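Local coordinates for protein PatF (Prochloron didemni, PDB 4BG2) that is related to the prenyl transferases of cyanobactin biosynthesis and belongs to the patellamide pathway, though its own catalytic role remains uncertain, at residues S47-G58 / E294-E305; R187-P195 / Y228-R238. All coordinates share one frame; numbering follows the deposited sequence.

After two helices, 3-25 and 34-42, the chain lays down strand 48-57, the first strand of a ten-stranded antiparallel barrel. Each strand pairs with the next along the chain, except at the closure, where the last strand meets the first. Contact 2 pairs strand 186-194 with strand 229-233 after an excursion that contains helices 206-215 and 218-223 and no strand. Contact 1 comes last, when strand 295-303 returns to strand 48-57, and its loop encloses the whole of contact 2; the two do not cross. Contact 1 seals the barrel, while contact 2 joins the sixth and seventh strands. Their centres are about 17 Å apart and their nearest atoms about 6 Å.

Contact 1 (S47-G58 / E294-E305); sequences SCSVESSCQVEG and ENFCFYYDQWDE
Val50 and Gln302 exchange paired backbone bonds, as do Ser52 and Tyr300, Cys54 and Phe298, and Val56 and Phe296, in an unbroken antiparallel ladder between strands 48-57 and 295-303; Val56 N to Phe296 O is 2.8 Å. At one end Asp304 N donates to Cys48 O, and Asp304 turns its carboxylate back on the other strand: OD1 takes the hydroxyl of Ser47 OG at 2.8 Å, and OD2 receives Cys48 N from above the carboxylate plane. Arg15 forms a salt bridge with the same oxygen. A short polar side chain suits Ser49, whose OG meets the syn lone pair of Asp301 OD1 at 3.1 Å, while Asp301 OD2 accepts Trp303 NE1 in the indole plane. An alanine in place of Asp301 would probably leave Ser49 OG and Trp303 NE1 without this shared acceptor and let the indole turn more freely.

Three CH-pi contacts set small groups over rings. Ser53 CB stands 3.7 Å from the centroid of the Tyr299 ring, toward its rim, and Ser52 CB lies over Tyr300. Phe296 CG sits between backbone N and carbonyl carbon (chi1 62°), laying the ring alongside Val56, whose CB is 4.0 Å from its centroid. One water links Val50 O, Ser52 OG and Gln302 OE1.

On the Val56 face, helix 261-272 packs against Cys54 and Phe298; on the opposite face Tyr299 meets Phe244. Strands 60-70 and 276-284 flank the pair, completing the barrel.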
loop_
_atom_site.group_PDB
_atom_site.type_symbol
_atom_site.label_atom_id
_atom_site.label_comp_id
_atom_site.label_asym_id
_atom_site.label_seq_id
_atom_site.Cartn_x
_atom_site.Cartn_y
_atom_site.Cartn_z
ATOM N N SER A 47 -18.506 2.084 1.407
ATOM C CA SER A 47 -17.858 0.881 1.887
ATOM C C SER A 47 -16.362 1.018 1.640
ATOM O O SER A 47 -15.946 1.411 0.549
ATOM C CB SER A 47 -18.413 -0.326 1.129
ATOM O OG SER A 47 -17.842 -1.526 1.606
ATOM N N CYS A 48 -15.572 0.673 2.652
ATOM C CA CYS A 48 -14.124 0.737 2.594
ATOM C C CYS A 48 -13.464 -0.625 2.719
ATOM O O CYS A 48 -14.019 -1.553 3.299
ATOM C CB CYS A 48 -13.608 1.615 3.724
ATOM S SG CYS A 48 -13.906 3.386 3.473
ATOM N N SER A 49 -12.262 -0.720 2.173
ATOM C CA SER A 49 -11.364 -1.814 2.475
ATOM C C SER A 49 -10.257 -1.307 3.391
ATOM O O SER A 49 -9.793 -0.168 3.259
ATOM C CB SER A 49 -10.805 -2.438 1.191
ATOM O OG SER A 49 -9.561 -1.870 0.869
ATOM N N VAL A 50 -9.879 -2.118 4.365
ATOM C CA VAL A 50 -8.789 -1.789 5.254
ATOM C C VAL A 50 -7.680 -2.774 4.998
ATOM O O VAL A 50 -7.887 -3.994 5.137
ATOM C CB VAL A 50 -9.192 -1.873 6.737
ATOM C CG1 VAL A 50 -7.996 -1.559 7.629
ATOM C CG2 VAL A 50 -10.366 -0.954 7.038
ATOM N N GLU A 51 -6.530 -2.270 4.568
ATOM C CA GLU A 51 -5.375 -3.125 4.283
ATOM C C GLU A 51 -4.361 -2.912 5.370
ATOM O O GLU A 51 -3.681 -1.882 5.390
ATOM C CB GLU A 51 -4.734 -2.807 2.922
ATOM C CG GLU A 51 -3.721 -3.872 2.477
ATOM C CD GLU A 51 -3.257 -3.726 1.017
ATOM O OE1 GLU A 51 -3.216 -2.592 0.522
ATOM O OE2 GLU A 51 -2.891 -4.746 0.366
ATOM N N SER A 52 -4.296 -3.851 6.300
ATOM C CA SER A 52 -3.342 -3.798 7.394
ATOM C C SER A 52 -2.068 -4.562 6.986
ATOM O O SER A 52 -2.116 -5.468 6.167
ATOM C CB SER A 52 -3.938 -4.431 8.660
ATOM O OG SER A 52 -5.212 -3.894 8.997
ATOM N N SER A 53 -0.946 -4.251 7.604
ATOM C CA SER A 53 0.266 -5.009 7.338
ATOM C C SER A 53 1.237 -5.008 8.514
ATOM O O SER A 53 1.093 -4.236 9.486
ATOM C CB SER A 53 0.933 -4.471 6.081
ATOM O OG SER A 53 1.346 -3.127 6.260
ATOM N N CYS A 54 2.202 -5.904 8.426
ATOM C CA CYS A 54 3.311 -5.980 9.362
ATOM C C CYS A 54 4.591 -5.993 8.582
ATOM O O CYS A 54 4.777 -6.819 7.678
ATOM C CB CYS A 54 3.226 -7.234 10.209
ATOM S SG CYS A 54 1.760 -7.289 11.254
ATOM N N GLN A 55 5.465 -5.052 8.886
ATOM C CA GLN A 55 6.812 -5.061 8.310
ATOM C C GLN A 55 7.683 -5.862 9.249
ATOM O O GLN A 55 7.796 -5.537 10.437
ATOM C CB GLN A 55 7.362 -3.657 8.162
ATOM C CG GLN A 55 8.757 -3.585 7.569
ATOM C CD GLN A 55 9.088 -2.172 7.138
ATOM O OE1 GLN A 55 9.341 -1.301 7.972
ATOM N NE2 GLN A 55 9.061 -1.930 5.837
ATOM N N VAL A 56 8.294 -6.909 8.705
ATOM C CA VAL A 56 9.155 -7.780 9.479
ATOM C C VAL A 56 10.617 -7.571 9.114
ATOM O O VAL A 56 10.975 -7.507 7.932
ATOM C CB VAL A 56 8.771 -9.250 9.261
ATOM C CG1 VAL A 56 9.739 -10.164 9.998
ATOM C CG2 VAL A 56 7.326 -9.492 9.725
ATOM N N GLU A 57 11.467 -7.531 10.142
ATOM C CA GLU A 57 12.901 -7.358 9.941
ATOM C C GLU A 57 13.634 -8.254 10.937
ATOM O O GLU A 57 13.875 -7.870 12.083
ATOM C CB GLU A 57 13.269 -5.880 10.107
ATOM C CG GLU A 57 14.251 -5.374 9.068
ATOM C CD GLU A 57 14.492 -3.877 9.156
ATOM O OE1 GLU A 57 15.403 -3.493 9.929
ATOM O OE2 GLU A 57 13.799 -3.104 8.441
ATOM N N GLY A 58 13.918 -9.477 10.504
ATOM C CA GLY A 58 14.452 -10.486 11.386
ATOM C C GLY A 58 13.446 -10.833 12.470
ATOM O O GLY A 58 12.383 -11.395 12.187
ATOM N N GLU A 294 13.186 -13.190 5.901
ATOM C CA GLU A 294 13.486 -12.492 7.148
ATOM C C GLU A 294 13.068 -11.015 7.081
ATOM O O GLU A 294 12.739 -10.408 8.109
ATOM C CB GLU A 294 14.988 -12.595 7.443
ATOM C CG GLU A 294 15.458 -14.008 7.813
ATOM C CD GLU A 294 15.293 -14.379 9.302
ATOM O OE1 GLU A 294 14.777 -13.579 10.143
ATOM O OE2 GLU A 294 15.672 -15.515 9.649
ATOM N N ASN A 295 13.117 -10.448 5.876
ATOM C CA ASN A 295 12.857 -9.053 5.648
ATOM C C ASN A 295 11.792 -8.906 4.572
ATOM O O ASN A 295 12.048 -9.173 3.396
ATOM C CB ASN A 295 14.139 -8.349 5.237
ATOM C CG ASN A 295 15.209 -8.436 6.303
ATOM O OD1 ASN A 295 15.075 -7.844 7.366
ATOM N ND2 ASN A 295 16.276 -9.189 6.028
ATOM N N PHE A 296 10.600 -8.502 4.990
ATOM C CA PHE A 296 9.441 -8.482 4.107
ATOM C C PHE A 296 8.294 -7.767 4.778
ATOM O O PHE A 296 8.326 -7.510 5.973
ATOM C CB PHE A 296 8.983 -9.912 3.723
ATOM C CG PHE A 296 8.546 -10.738 4.892
ATOM C CD1 PHE A 296 9.489 -11.390 5.684
ATOM C CD2 PHE A 296 7.203 -10.858 5.213
ATOM C CE1 PHE A 296 9.091 -12.137 6.777
ATOM C CE2 PHE A 296 6.804 -11.587 6.322
ATOM C CZ PHE A 296 7.751 -12.248 7.087
ATOM N N CYS A 297 7.277 -7.470 3.986
ATOM C CA CYS A 297 6.018 -6.940 4.486
ATOM C C CYS A 297 4.889 -7.869 4.131
ATOM O O CYS A 297 4.837 -8.375 3.026
ATOM C CB CYS A 297 5.736 -5.589 3.849
ATOM S SG CYS A 297 6.676 -4.281 4.588
ATOM N N PHE A 298 3.986 -8.090 5.072
ATOM C CA PHE A 298 2.844 -8.974 4.893
ATOM C C PHE A 298 1.549 -8.134 5.028
ATOM O O PHE A 298 1.268 -7.580 6.076
ATOM C CB PHE A 298 2.940 -10.033 5.975
ATOM C CG PHE A 298 2.083 -11.254 5.747
ATOM C CD1 PHE A 298 0.744 -11.147 5.422
ATOM C CD2 PHE A 298 2.623 -12.518 5.934
ATOM C CE1 PHE A 298 -0.046 -12.286 5.237
ATOM C CE2 PHE A 298 1.842 -13.659 5.773
ATOM C CZ PHE A 298 0.506 -13.544 5.411
ATOM N N TYR A 299 0.755 -8.107 3.969
ATOM C CA TYR A 299 -0.451 -7.286 3.872
ATOM C C TYR A 299 -1.644 -8.222 3.868
ATOM O O TYR A 299 -1.569 -9.293 3.295
ATOM C CB TYR A 299 -0.424 -6.509 2.547
ATOM C CG TYR A 299 0.573 -5.395 2.495
ATOM C CD1 TYR A 299 1.891 -5.604 2.124
ATOM C CD2 TYR A 299 0.191 -4.089 2.856
ATOM C CE1 TYR A 299 2.810 -4.535 2.086
ATOM C CE2 TYR A 299 1.091 -3.038 2.818
ATOM C CZ TYR A 299 2.382 -3.257 2.438
ATOM O OH TYR A 299 3.248 -2.178 2.445
ATOM N N TYR A 300 -2.733 -7.823 4.508
ATOM C CA TYR A 300 -4.008 -8.484 4.339
ATOM C C TYR A 300 -5.107 -7.425 4.274
ATOM O O TYR A 300 -5.002 -6.379 4.928
ATOM C CB TYR A 300 -4.253 -9.525 5.444
ATOM C CG TYR A 300 -4.387 -8.975 6.833
ATOM C CD1 TYR A 300 -3.275 -8.755 7.622
ATOM C CD2 TYR A 300 -5.631 -8.712 7.370
ATOM C CE1 TYR A 300 -3.404 -8.268 8.911
ATOM C CE2 TYR A 300 -5.768 -8.239 8.659
ATOM C CZ TYR A 300 -4.651 -8.004 9.416
ATOM O OH TYR A 300 -4.796 -7.499 10.682
ATOM N N ASP A 301 -6.154 -7.716 3.502
ATOM C CA ASP A 301 -7.192 -6.768 3.135
ATOM C C ASP A 301 -8.529 -7.274 3.633
ATOM O O ASP A 301 -8.890 -8.441 3.397
ATOM C CB ASP A 301 -7.207 -6.616 1.612
ATOM C CG ASP A 301 -8.118 -5.478 1.116
ATOM O OD1 ASP A 301 -8.475 -4.557 1.886
ATOM O OD2 ASP A 301 -8.466 -5.495 -0.092
ATOM N N GLN A 302 -9.252 -6.409 4.346
ATOM C CA GLN A 302 -10.561 -6.725 4.880
ATOM C C GLN A 302 -11.587 -5.699 4.401
ATOM O O GLN A 302 -11.294 -4.486 4.352
ATOM C CB GLN A 302 -10.500 -6.769 6.402
ATOM C CG GLN A 302 -9.665 -7.927 6.929
ATOM C CD GLN A 302 -9.510 -7.897 8.436
ATOM O OE1 GLN A 302 -8.849 -7.015 8.964
ATOM N NE2 GLN A 302 -10.088 -8.875 9.126
ATOM N N TRP A 303 -12.771 -6.184 4.020
ATOM C CA TRP A 303 -13.837 -5.339 3.489
ATOM C C TRP A 303 -14.910 -5.144 4.559
ATOM O O TRP A 303 -15.397 -6.103 5.155
ATOM C CB TRP A 303 -14.404 -5.909 2.161
ATOM C CG TRP A 303 -13.414 -5.742 0.966
ATOM C CD1 TRP A 303 -12.026 -5.729 1.032
ATOM C CD2 TRP A 303 -13.738 -5.595 -0.441
ATOM N NE1 TRP A 303 -11.494 -5.560 -0.225
ATOM C CE2 TRP A 303 -12.510 -5.481 -1.145
ATOM C CE3 TRP A 303 -14.941 -5.540 -1.169
ATOM C CZ2 TRP A 303 -12.456 -5.316 -2.537
ATOM C CZ3 TRP A 303 -14.883 -5.386 -2.551
ATOM C CH2 TRP A 303 -13.647 -5.271 -3.219
ATOM N N ASP A 304 -15.278 -3.880 4.802
ATOM C CA ASP A 304 -16.139 -3.544 5.937
ATOM C C ASP A 304 -17.597 -3.949 5.793
ATOM O O ASP A 304 -18.379 -3.730 6.698
ATOM C CB ASP A 304 -16.005 -2.061 6.300
ATOM C CG ASP A 304 -16.572 -1.124 5.232
ATOM O OD1 ASP A 304 -17.320 -1.554 4.318
ATOM O OD2 ASP A 304 -16.282 0.085 5.341
ATOM N N GLU A 305 -17.971 -4.525 4.660
ATOM C CA GLU A 305 -19.279 -5.152 4.522
ATOM C C GLU A 305 -19.274 -6.623 4.958
ATOM O O GLU A 305 -20.317 -7.252 4.952
ATOM C CB GLU A 305 -19.757 -5.034 3.072
ATOM C CG GLU A 305 -19.725 -3.604 2.544
ATOM C CD GLU A 305 -21.090 -3.029 2.264
ATOM O OE1 GLU A 305 -21.887 -2.962 3.231
ATOM O OE2 GLU A 305 -21.349 -2.621 1.094
HETATM O O HOH W 1 -7.229 -5.394 7.495
#

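Contact 2 (R187-P195 / Y228-R238); sequences RVDLGPCAP and YLFGAFFSKTR
Arg187 and Arg238 hold Asp189 from opposite faces of its carboxylate, their guanidinium planes 74° apart. Each grips side-on, NE to OD1 and NH2 to OD2, so both oxygens accept twice; Arg238 NH2 lies 2.9 Å from Asp189 OD2. With two hydrogen bonds from each face, the carboxylate can hardly rotate, and it probably offsets part of the charge of the two arginines, whose NH2 atoms approach to 3.1 Å. A salt bridge from Arg187 NH1 to Glu179 supplies a second negative charge. The bend of Arg187 at chi3 (72°) folds its guanidinium back to Asp189, while its side chain crosses that of Thr237 at about a right angle, Arg187 CD 3.4 Å from Thr237 CB.

Backbone bonds join strands 186-194 and 229-233 as antiparallel neighbours in the closed barrel, and a type I turn from Ser235 to Arg238 follows. Pro192 has no N-H to give, but Pro192 O accepts Ala232 N at 3.1 Å.

The Phe233 ring lies against Gly191, Phe233 CD1 3.4 Å from Gly191 CA, where a CB would clash with CE1. Phe234 presents its edge to Pro192 CG, and Pro192 and Phe234 both pack on helix 163-172. Ser235 OG donates to Val188 O at 2.7 Å from above the carbonyl plane, and a water joins that hydroxyl to Val188 N.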
loop_
_atom_site.group_PDB
_atom_site.type_symbol
_atom_site.label_atom_id
_atom_site.label_comp_id
_atom_site.label_asym_id
_atom_site.label_seq_id
_atom_site.Cartn_x
_atom_site.Cartn_y
_atom_site.Cartn_z
ATOM N N ARG A 187 8.882 10.230 -0.216
ATOM C CA ARG A 187 9.223 9.330 -1.288
ATOM C C ARG A 187 8.027 9.142 -2.206
ATOM O O ARG A 187 6.878 9.221 -1.783
ATOM C CB ARG A 187 9.679 7.963 -0.733
ATOM C CG ARG A 187 10.361 7.053 -1.751
ATOM C CD ARG A 187 10.703 5.656 -1.179
ATOM N NE ARG A 187 9.483 4.899 -1.005
ATOM C CZ ARG A 187 8.878 4.673 0.159
ATOM N NH1 ARG A 187 9.410 5.065 1.311
ATOM N NH2 ARG A 187 7.726 4.026 0.165
ATOM N N VAL A 188 8.337 8.885 -3.467
ATOM C CA VAL A 188 7.368 8.580 -4.482
ATOM C C VAL A 188 7.712 7.161 -4.995
ATOM O O VAL A 188 8.838 6.902 -5.393
ATOM C CB VAL A 188 7.421 9.605 -5.644
ATOM C CG1 VAL A 188 6.391 9.296 -6.703
ATOM C CG2 VAL A 188 7.210 11.022 -5.132
ATOM N N ASP A 189 6.716 6.277 -4.969
ATOM C CA ASP A 189 6.823 4.923 -5.464
ATOM C C ASP A 189 6.008 4.805 -6.760
ATOM O O ASP A 189 4.834 5.125 -6.773
ATOM C CB ASP A 189 6.259 3.940 -4.421
ATOM C CG ASP A 189 7.285 3.526 -3.367
ATOM O OD1 ASP A 189 8.507 3.746 -3.566
ATOM O OD2 ASP A 189 6.871 2.983 -2.324
ATOM N N LEU A 190 6.636 4.340 -7.841
ATOM C CA LEU A 190 5.927 3.997 -9.080
ATOM C C LEU A 190 5.671 2.510 -9.156
ATOM O O LEU A 190 6.592 1.707 -8.998
ATOM C CB LEU A 190 6.695 4.455 -10.315
ATOM C CG LEU A 190 6.341 5.899 -10.671
ATOM C CD1 LEU A 190 7.317 6.824 -9.972
ATOM C CD2 LEU A 190 6.311 6.145 -12.174
ATOM N N GLY A 191 4.406 2.155 -9.377
ATOM C CA GLY A 191 3.929 0.798 -9.132
ATOM C C GLY A 191 3.334 0.154 -10.361
ATOM O O GLY A 191 2.122 0.055 -10.474
ATOM N N PRO A 192 4.185 -0.249 -11.308
ATOM C CA PRO A 192 3.681 -1.072 -12.380
ATOM C C PRO A 192 3.149 -2.412 -11.860
ATOM O O PRO A 192 3.711 -2.989 -10.921
ATOM C CB PRO A 192 4.909 -1.278 -13.276
ATOM C CG PRO A 192 6.052 -1.124 -12.368
ATOM C CD PRO A 192 5.623 -0.010 -11.443
ATOM N N CYS A 193 2.060 -2.872 -12.460
ATOM C CA CYS A 193 1.422 -4.128 -12.089
ATOM C C CYS A 193 1.133 -4.991 -13.313
ATOM O O CYS A 193 0.987 -4.469 -14.418
ATOM C CB CYS A 193 0.110 -3.857 -11.384
ATOM S SG CYS A 193 0.318 -3.024 -9.813
ATOM N N ALA A 194 1.045 -6.307 -13.090
ATOM C CA ALA A 194 0.633 -7.270 -14.135
ATOM C C ALA A 194 -0.349 -8.289 -13.565
ATOM O O ALA A 194 -0.180 -8.720 -12.441
ATOM C CB ALA A 194 1.855 -7.981 -14.701
ATOM N N PRO A 195 -1.352 -8.711 -14.357
ATOM C CA PRO A 195 -2.383 -9.655 -13.868
ATOM C C PRO A 195 -1.852 -11.061 -13.553
ATOM O O PRO A 195 -0.928 -11.518 -14.235
ATOM C CB PRO A 195 -3.370 -9.716 -15.037
ATOM C CG PRO A 195 -2.515 -9.508 -16.248
ATOM C CD PRO A 195 -1.456 -8.504 -15.822
ATOM N N TYR A 228 -3.144 -13.483 -8.219
ATOM C CA TYR A 228 -3.979 -12.792 -9.200
ATOM C C TYR A 228 -3.339 -11.488 -9.698
ATOM O O TYR A 228 -3.744 -10.946 -10.723
ATOM C CB TYR A 228 -5.384 -12.535 -8.650
ATOM C CG TYR A 228 -5.483 -11.494 -7.562
ATOM C CD1 TYR A 228 -5.640 -10.132 -7.869
ATOM C CD2 TYR A 228 -5.464 -11.860 -6.221
ATOM C CE1 TYR A 228 -5.743 -9.168 -6.864
ATOM C CE2 TYR A 228 -5.581 -10.904 -5.216
ATOM C CZ TYR A 228 -5.720 -9.562 -5.549
ATOM O OH TYR A 228 -5.832 -8.608 -4.561
ATOM N N LEU A 229 -2.340 -10.990 -8.986
ATOM C CA LEU A 229 -1.693 -9.741 -9.385
ATOM C C LEU A 229 -0.264 -9.773 -8.956
ATOM O O LEU A 229 0.067 -10.307 -7.910
ATOM C CB LEU A 229 -2.431 -8.523 -8.769
ATOM C CG LEU A 229 -2.073 -7.080 -9.198
ATOM C CD1 LEU A 229 -2.205 -6.850 -10.693
ATOM C CD2 LEU A 229 -2.955 -6.066 -8.464
ATOM N N PHE A 230 0.590 -9.158 -9.753
ATOM C CA PHE A 230 1.999 -8.992 -9.425
ATOM C C PHE A 230 2.315 -7.527 -9.617
ATOM O O PHE A 230 1.869 -6.913 -10.605
ATOM C CB PHE A 230 2.863 -9.843 -10.371
ATOM C CG PHE A 230 4.343 -9.540 -10.286
ATOM C CD1 PHE A 230 5.067 -9.863 -9.141
ATOM C CD2 PHE A 230 5.005 -8.953 -11.343
ATOM C CE1 PHE A 230 6.420 -9.582 -9.054
ATOM C CE2 PHE A 230 6.346 -8.667 -11.268
ATOM C CZ PHE A 230 7.064 -8.993 -10.117
ATOM N N GLY A 231 3.069 -6.959 -8.693
ATOM C CA GLY A 231 3.466 -5.550 -8.790
ATOM C C GLY A 231 4.877 -5.334 -8.302
ATOM O O GLY A 231 5.429 -6.139 -7.572
ATOM N N ALA A 232 5.467 -4.239 -8.719
ATOM C CA ALA A 232 6.775 -3.871 -8.268
ATOM C C ALA A 232 6.759 -2.371 -8.026
ATOM O O ALA A 232 6.264 -1.625 -8.876
ATOM C CB ALA A 232 7.806 -4.229 -9.318
ATOM N N PHE A 233 7.301 -1.924 -6.903
ATOM C CA PHE A 233 7.468 -0.499 -6.688
ATOM C C PHE A 233 8.896 -0.057 -6.919
ATOM O O PHE A 233 9.812 -0.524 -6.261
ATOM C CB PHE A 233 7.029 -0.095 -5.280
ATOM C CG PHE A 233 5.551 0.071 -5.118
ATOM C CD1 PHE A 233 4.842 0.952 -5.906
ATOM C CD2 PHE A 233 4.875 -0.607 -4.116
ATOM C CE1 PHE A 233 3.484 1.130 -5.713
ATOM C CE2 PHE A 233 3.518 -0.447 -3.919
ATOM C CZ PHE A 233 2.815 0.410 -4.733
ATOM N N PHE A 234 9.076 0.838 -7.880
ATOM C CA PHE A 234 10.353 1.498 -8.114
ATOM C C PHE A 234 10.368 2.923 -7.532
ATOM O O PHE A 234 9.347 3.617 -7.508
ATOM C CB PHE A 234 10.604 1.555 -9.610
ATOM C CG PHE A 234 10.765 0.189 -10.240
ATOM C CD1 PHE A 234 9.661 -0.560 -10.578
ATOM C CD2 PHE A 234 12.023 -0.343 -10.442
ATOM C CE1 PHE A 234 9.804 -1.823 -11.136
ATOM C CE2 PHE A 234 12.185 -1.600 -10.993
ATOM C CZ PHE A 234 11.074 -2.343 -11.334
ATOM N N SER A 235 11.537 3.355 -7.080
ATOM C CA SER A 235 11.718 4.715 -6.587
ATOM C C SER A 235 13.173 5.086 -6.701
ATOM O O SER A 235 14.038 4.236 -6.546
ATOM C CB SER A 235 11.322 4.819 -5.099
ATOM O OG SER A 235 11.322 6.172 -4.627
ATOM N N LYS A 236 13.433 6.378 -6.874
ATOM C CA LYS A 236 14.789 6.923 -6.742
ATOM C C LYS A 236 15.403 6.530 -5.394
ATOM O O LYS A 236 16.603 6.481 -5.244
ATOM C CB LYS A 236 14.770 8.448 -6.747
ATOM C CG LYS A 236 16.140 9.079 -6.951
ATOM C CD LYS A 236 16.025 10.592 -6.967
ATOM C CE LYS A 236 17.359 11.263 -7.276
ATOM N NZ LYS A 236 18.314 11.177 -6.123
ATOM N N THR A 237 14.553 6.331 -4.394
ATOM C CA THR A 237 14.977 6.062 -3.044
ATOM C C THR A 237 15.295 4.590 -2.829
ATOM O O THR A 237 15.869 4.228 -1.806
ATOM C CB THR A 237 13.860 6.492 -2.089
ATOM O OG1 THR A 237 13.808 7.927 -2.045
ATOM C CG2 THR A 237 14.074 5.947 -0.713
ATOM N N ARG A 238 14.961 3.746 -3.797
ATOM C CA ARG A 238 15.130 2.306 -3.654
ATOM C C ARG A 238 16.241 1.801 -4.564
ATOM O O ARG A 238 16.235 2.028 -5.787
ATOM C CB ARG A 238 13.837 1.607 -4.022
ATOM C CG ARG A 238 12.726 1.809 -3.019
ATOM C CD ARG A 238 11.492 1.045 -3.468
ATOM N NE ARG A 238 10.291 1.406 -2.697
ATOM C CZ ARG A 238 9.900 0.841 -1.553
ATOM N NH1 ARG A 238 10.617 -0.147 -1.011
ATOM N NH2 ARG A 238 8.777 1.271 -0.940
HETATM O O HOH W 2 11.112 9.034 -4.640
#